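Long-range contacts in F-actin-capping protein subunit alpha (Dictyostelium discoideum, PDB 4AKR), which binds the barbed, fast-growing ends of actin filaments independently of calcium, blocking subunit exchange there without severing the filaments: residues R166-W171 with K187-V192; S54-V59 with T149-T154. One frame throughout, in Å; residues are numbered along the deposited sequence.

Contact 1: residues R166-W171 with K187-V192; sequences RWRSVW and KVQVNV
The indole of W167 packs against two valines of the neighbouring strand. V190 sets CG2 over the six-membered ring, 3.9 Å from its centroid and 22° off the normal, a CH-pi contact; V188 brings CG1 to within 3.8 Å of W167 CZ2. With CG anti to the backbone N (chi1 178°), the indole swings along the strand so that NE1 donates, nearly in the ring plane, to S169 OG at 2.8 Å. E232 binds that same hydroxyl.

On the other side of the sheet R168 reaches across to Q189. A bend at its third torsion lays its guanidinium against the Q189 amide, the planes 28° apart, with OE1 over one face, 3.7 Å from R168 NH1. At the guanidinium edge NE gives a hydrogen bond to a water, which donates to Q189 O.

Between these layers, paired backbone bonds tie R166 to N191, R168 to Q189 and V170 to K187 in antiparallel register. The chemistry divides by face: a mostly buried side of indole, valines and a held hydroxyl, facing helix 217-248 at V188 and the partner subunit at W167 and V190, and a polar side where a stacked amide, a bridging water and S54 O fix the R168 guanidinium.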
# COMPACT_ATOMS: atom_id res chain seq x y z
N ARG A 166 1.30 -2.13 -11.67
CA ARG A 166 0.38 -2.63 -12.67
C ARG A 166 -0.58 -1.52 -13.03
O ARG A 166 -0.88 -0.65 -12.21
CB ARG A 166 -0.41 -3.84 -12.15
CG ARG A 166 -1.37 -4.41 -13.20
CD ARG A 166 -2.21 -5.58 -12.68
NE ARG A 166 -1.48 -6.84 -12.58
CZ ARG A 166 -0.97 -7.52 -13.61
NH1 ARG A 166 -1.11 -7.06 -14.85
NH2 ARG A 166 -0.36 -8.68 -13.40
N TRP A 167 -1.02 -1.53 -14.28
CA TRP A 167 -1.99 -0.57 -14.78
C TRP A 167 -3.05 -1.41 -15.45
O TRP A 167 -2.75 -2.23 -16.32
CB TRP A 167 -1.35 0.39 -15.80
CG TRP A 167 -2.34 1.38 -16.39
CD1 TRP A 167 -3.43 1.10 -17.17
CD2 TRP A 167 -2.31 2.81 -16.26
NE1 TRP A 167 -4.08 2.26 -17.52
CE2 TRP A 167 -3.41 3.33 -16.98
CE3 TRP A 167 -1.45 3.71 -15.60
CZ2 TRP A 167 -3.68 4.69 -17.06
CZ3 TRP A 167 -1.73 5.07 -15.68
CH2 TRP A 167 -2.83 5.55 -16.41
N ARG A 168 -4.30 -1.23 -15.03
CA ARG A 168 -5.41 -1.98 -15.59
C ARG A 168 -6.48 -1.01 -16.10
O ARG A 168 -6.89 -0.10 -15.38
CB ARG A 168 -6.05 -2.88 -14.53
CG ARG A 168 -5.28 -4.14 -14.22
CD ARG A 168 -5.90 -4.86 -13.03
NE ARG A 168 -5.60 -4.16 -11.79
CZ ARG A 168 -6.17 -4.43 -10.62
NH1 ARG A 168 -7.08 -5.39 -10.53
NH2 ARG A 168 -5.83 -3.74 -9.54
N SER A 169 -6.90 -1.21 -17.34
CA SER A 169 -7.94 -0.40 -17.96
C SER A 169 -8.99 -1.34 -18.54
O SER A 169 -8.65 -2.29 -19.25
CB SER A 169 -7.38 0.48 -19.09
OG SER A 169 -6.61 1.55 -18.61
N VAL A 170 -10.25 -1.09 -18.22
CA VAL A 170 -11.35 -1.89 -18.75
C VAL A 170 -12.41 -0.92 -19.23
O VAL A 170 -13.08 -0.26 -18.43
CB VAL A 170 -11.96 -2.84 -17.68
CG1 VAL A 170 -13.20 -3.52 -18.25
CG2 VAL A 170 -10.94 -3.89 -17.26
N TRP A 171 -12.52 -0.80 -20.56
CA TRP A 171 -13.50 0.08 -21.18
C TRP A 171 -14.59 -0.73 -21.83
O TRP A 171 -14.33 -1.59 -22.68
CB TRP A 171 -12.85 0.97 -22.25
CG TRP A 171 -12.02 2.08 -21.70
CD1 TRP A 171 -10.70 2.03 -21.35
CD2 TRP A 171 -12.47 3.40 -21.37
NE1 TRP A 171 -10.31 3.24 -20.82
CE2 TRP A 171 -11.37 4.09 -20.81
CE3 TRP A 171 -13.71 4.06 -21.47
CZ2 TRP A 171 -11.46 5.41 -20.37
CZ3 TRP A 171 -13.80 5.37 -21.03
CH2 TRP A 171 -12.68 6.04 -20.49
N LYS A 187 -13.01 2.03 -16.41
CA LYS A 187 -12.58 1.85 -15.04
C LYS A 187 -11.08 1.58 -15.08
O LYS A 187 -10.63 0.56 -15.59
CB LYS A 187 -13.32 0.68 -14.38
CG LYS A 187 -12.87 0.42 -12.96
CD LYS A 187 -13.58 -0.78 -12.36
CE LYS A 187 -13.17 -0.99 -10.92
NZ LYS A 187 -13.85 -2.16 -10.31
N VAL A 188 -10.31 2.54 -14.57
CA VAL A 188 -8.86 2.43 -14.56
C VAL A 188 -8.36 2.20 -13.13
O VAL A 188 -8.84 2.83 -12.19
CB VAL A 188 -8.22 3.73 -15.10
CG1 VAL A 188 -6.71 3.59 -15.14
CG2 VAL A 188 -8.76 4.04 -16.46
N GLN A 189 -7.41 1.28 -12.96
CA GLN A 189 -6.84 1.00 -11.65
C GLN A 189 -5.33 0.96 -11.77
O GLN A 189 -4.79 0.25 -12.61
CB GLN A 189 -7.32 -0.34 -11.10
CG GLN A 189 -8.67 -0.31 -10.41
CD GLN A 189 -9.09 -1.67 -9.89
OE1 GLN A 189 -9.43 -2.56 -10.66
NE2 GLN A 189 -9.07 -1.84 -8.57
N VAL A 190 -4.65 1.73 -10.91
CA VAL A 190 -3.20 1.78 -10.94
C VAL A 190 -2.63 1.37 -9.59
O VAL A 190 -3.08 1.84 -8.54
CB VAL A 190 -2.71 3.21 -11.28
CG1 VAL A 190 -1.19 3.21 -11.46
CG2 VAL A 190 -3.40 3.70 -12.54
N ASN A 191 -1.64 0.49 -9.61
CA ASN A 191 -1.03 0.00 -8.39
C ASN A 191 0.49 0.07 -8.44
O ASN A 191 1.10 -0.32 -9.43
CB ASN A 191 -1.47 -1.45 -8.15
CG ASN A 191 -2.97 -1.59 -8.03
OD1 ASN A 191 -3.54 -1.37 -6.96
ND2 ASN A 191 -3.62 -1.92 -9.13
N VAL A 192 1.09 0.57 -7.37
CA VAL A 192 2.54 0.64 -7.27
C VAL A 192 2.93 0.23 -5.86
O VAL A 192 2.31 0.63 -4.89
CB VAL A 192 3.08 2.06 -7.55
CG1 VAL A 192 4.60 2.07 -7.39
CG2 VAL A 192 2.71 2.48 -8.97
O HOH W 1 -3.60 -2.08 -11.84

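Contact 2: residues S54-V59 with T149-T154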
# COMPACT_ATOMS: atom_id res chain seq x y z
N SER A 54 -8.90 -10.91 -11.79
CA SER A 54 -9.08 -9.50 -11.45
C SER A 54 -7.82 -8.70 -11.75
O SER A 54 -7.89 -7.50 -12.00
CB SER A 54 -9.50 -9.33 -9.98
OG SER A 54 -8.62 -9.99 -9.10
N GLN A 55 -6.68 -9.37 -11.74
CA GLN A 55 -5.40 -8.73 -12.05
C GLN A 55 -5.22 -8.73 -13.57
O GLN A 55 -4.38 -8.01 -14.11
CB GLN A 55 -4.24 -9.51 -11.44
CG GLN A 55 -4.07 -9.33 -9.96
CD GLN A 55 -3.49 -7.97 -9.61
OE1 GLN A 55 -2.46 -7.57 -10.15
NE2 GLN A 55 -4.15 -7.26 -8.70
N MET A 56 -6.03 -9.54 -14.25
CA MET A 56 -5.95 -9.67 -15.69
C MET A 56 -4.50 -10.01 -16.07
O MET A 56 -3.85 -9.30 -16.84
CB MET A 56 -6.38 -8.37 -16.38
CG MET A 56 -7.77 -7.87 -15.98
SD MET A 56 -8.53 -6.78 -17.21
CE MET A 56 -7.60 -5.30 -17.03
N VAL A 57 -4.00 -11.10 -15.50
CA VAL A 57 -2.66 -11.57 -15.79
C VAL A 57 -2.54 -11.94 -17.28
O VAL A 57 -3.53 -12.22 -17.94
CB VAL A 57 -2.30 -12.81 -14.92
CG1 VAL A 57 -2.32 -12.44 -13.43
CG2 VAL A 57 -3.30 -13.95 -15.20
N SER A 58 -1.32 -11.90 -17.80
CA SER A 58 -1.08 -12.23 -19.20
C SER A 58 -0.43 -13.60 -19.31
O SER A 58 0.21 -14.08 -18.36
CB SER A 58 -0.16 -11.19 -19.84
OG SER A 58 1.13 -11.25 -19.28
N VAL A 59 -0.60 -14.24 -20.46
CA VAL A 59 -0.05 -15.57 -20.70
C VAL A 59 0.56 -15.61 -22.09
O VAL A 59 0.27 -14.75 -22.93
CB VAL A 59 -1.15 -16.66 -20.62
CG1 VAL A 59 -1.71 -16.74 -19.21
CG2 VAL A 59 -2.27 -16.34 -21.60
N THR A 149 -16.10 -4.97 -25.15
CA THR A 149 -15.31 -4.77 -23.95
C THR A 149 -13.81 -4.79 -24.24
O THR A 149 -13.27 -5.78 -24.75
CB THR A 149 -15.62 -5.86 -22.90
OG1 THR A 149 -17.03 -5.91 -22.68
CG2 THR A 149 -14.93 -5.53 -21.58
N VAL A 150 -13.13 -3.70 -23.89
CA VAL A 150 -11.70 -3.56 -24.11
C VAL A 150 -10.93 -3.63 -22.79
O VAL A 150 -11.15 -2.83 -21.87
CB VAL A 150 -11.36 -2.22 -24.77
CG1 VAL A 150 -9.89 -2.17 -25.13
CG2 VAL A 150 -12.21 -2.01 -26.00
N CYS A 151 -10.01 -4.60 -22.70
CA CYS A 151 -9.20 -4.78 -21.51
C CYS A 151 -7.73 -4.54 -21.85
O CYS A 151 -7.24 -5.00 -22.87
CB CYS A 151 -9.34 -6.21 -20.99
SG CYS A 151 -11.01 -6.75 -20.58
N ILE A 152 -7.05 -3.80 -20.99
CA ILE A 152 -5.62 -3.52 -21.17
C ILE A 152 -4.97 -3.78 -19.82
O ILE A 152 -5.48 -3.35 -18.79
CB ILE A 152 -5.35 -2.06 -21.59
CG1 ILE A 152 -6.12 -1.75 -22.88
CG2 ILE A 152 -3.85 -1.85 -21.77
CD1 ILE A 152 -5.73 -0.44 -23.55
N SER A 153 -3.85 -4.51 -19.82
CA SER A 153 -3.18 -4.81 -18.56
C SER A 153 -1.68 -4.87 -18.75
O SER A 153 -1.18 -5.59 -19.61
CB SER A 153 -3.68 -6.15 -18.00
OG SER A 153 -3.30 -6.29 -16.64
N THR A 154 -0.96 -4.11 -17.92
CA THR A 154 0.49 -4.08 -18.01
C THR A 154 1.10 -3.94 -16.63
O THR A 154 0.64 -3.14 -15.82
CB THR A 154 0.97 -2.91 -18.90
OG1 THR A 154 2.39 -2.98 -19.04
CG2 THR A 154 0.59 -1.57 -18.27
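M56 and S153 meet through both their polar and their apolar parts. The polar link is a single hydrogen bond: S153 OG donates to M56 O at 3.1 Å, approaching from above the carbonyl plane, 40° out of it. Because S153 carries OG anti to its own backbone N (chi1 -165°), the hydroxyl extends toward the end of helix 44-55, where Q55 O also lies 3.2 Å from S153 OG.

Van der Waals contact does the rest, and most of it belongs to the M56 side chain. Its CB sits 3.7 Å from S153 OG. Farther out, SD rests on C151, 3.9 Å from that residue's CB. The chain then bends at chi3 (-73°), which turns the terminal methyl toward the strand backbone and leaves CE 3.4 Å from I152 O. R168 and V170 of strand 163-175 also touch this methionine, so it spans two adjacent strands, while L67 packs on C151 and S153.

Backbone bonds within the turn set the position of the methionine. V57 N bonds to N52 O and M56 N to T53 O, and M56 itself has positive phi. This is a Schellman motif, with M56 as the C-prime residue: the helix ends here, and the residue that ends it plants its side chain on the central antiparallel sheet.

Overall arrangement
Contacts 1 and 2 illustrate how one sheet is built by hairpin strands and covered by a helix end from far earlier in the chain. Their centres are about 9 Å apart, and strands 145-158 and 163-175 are neighbours: V150 N lies 2.7 Å from W171 O, a probable hydrogen bond joining the segments edge to edge. The hairpin of contact 1 adds strand 181-194, whereas contact 2 brings the end of helix 44-55 onto the face that carries R166 and R168. Both arginines reach that helix end, R168 NH1 coming 2.7 Å from S54 O and R166 NE bonding to Q55 OE1. Helix 217-248 packs on the other face, at W171 and V188.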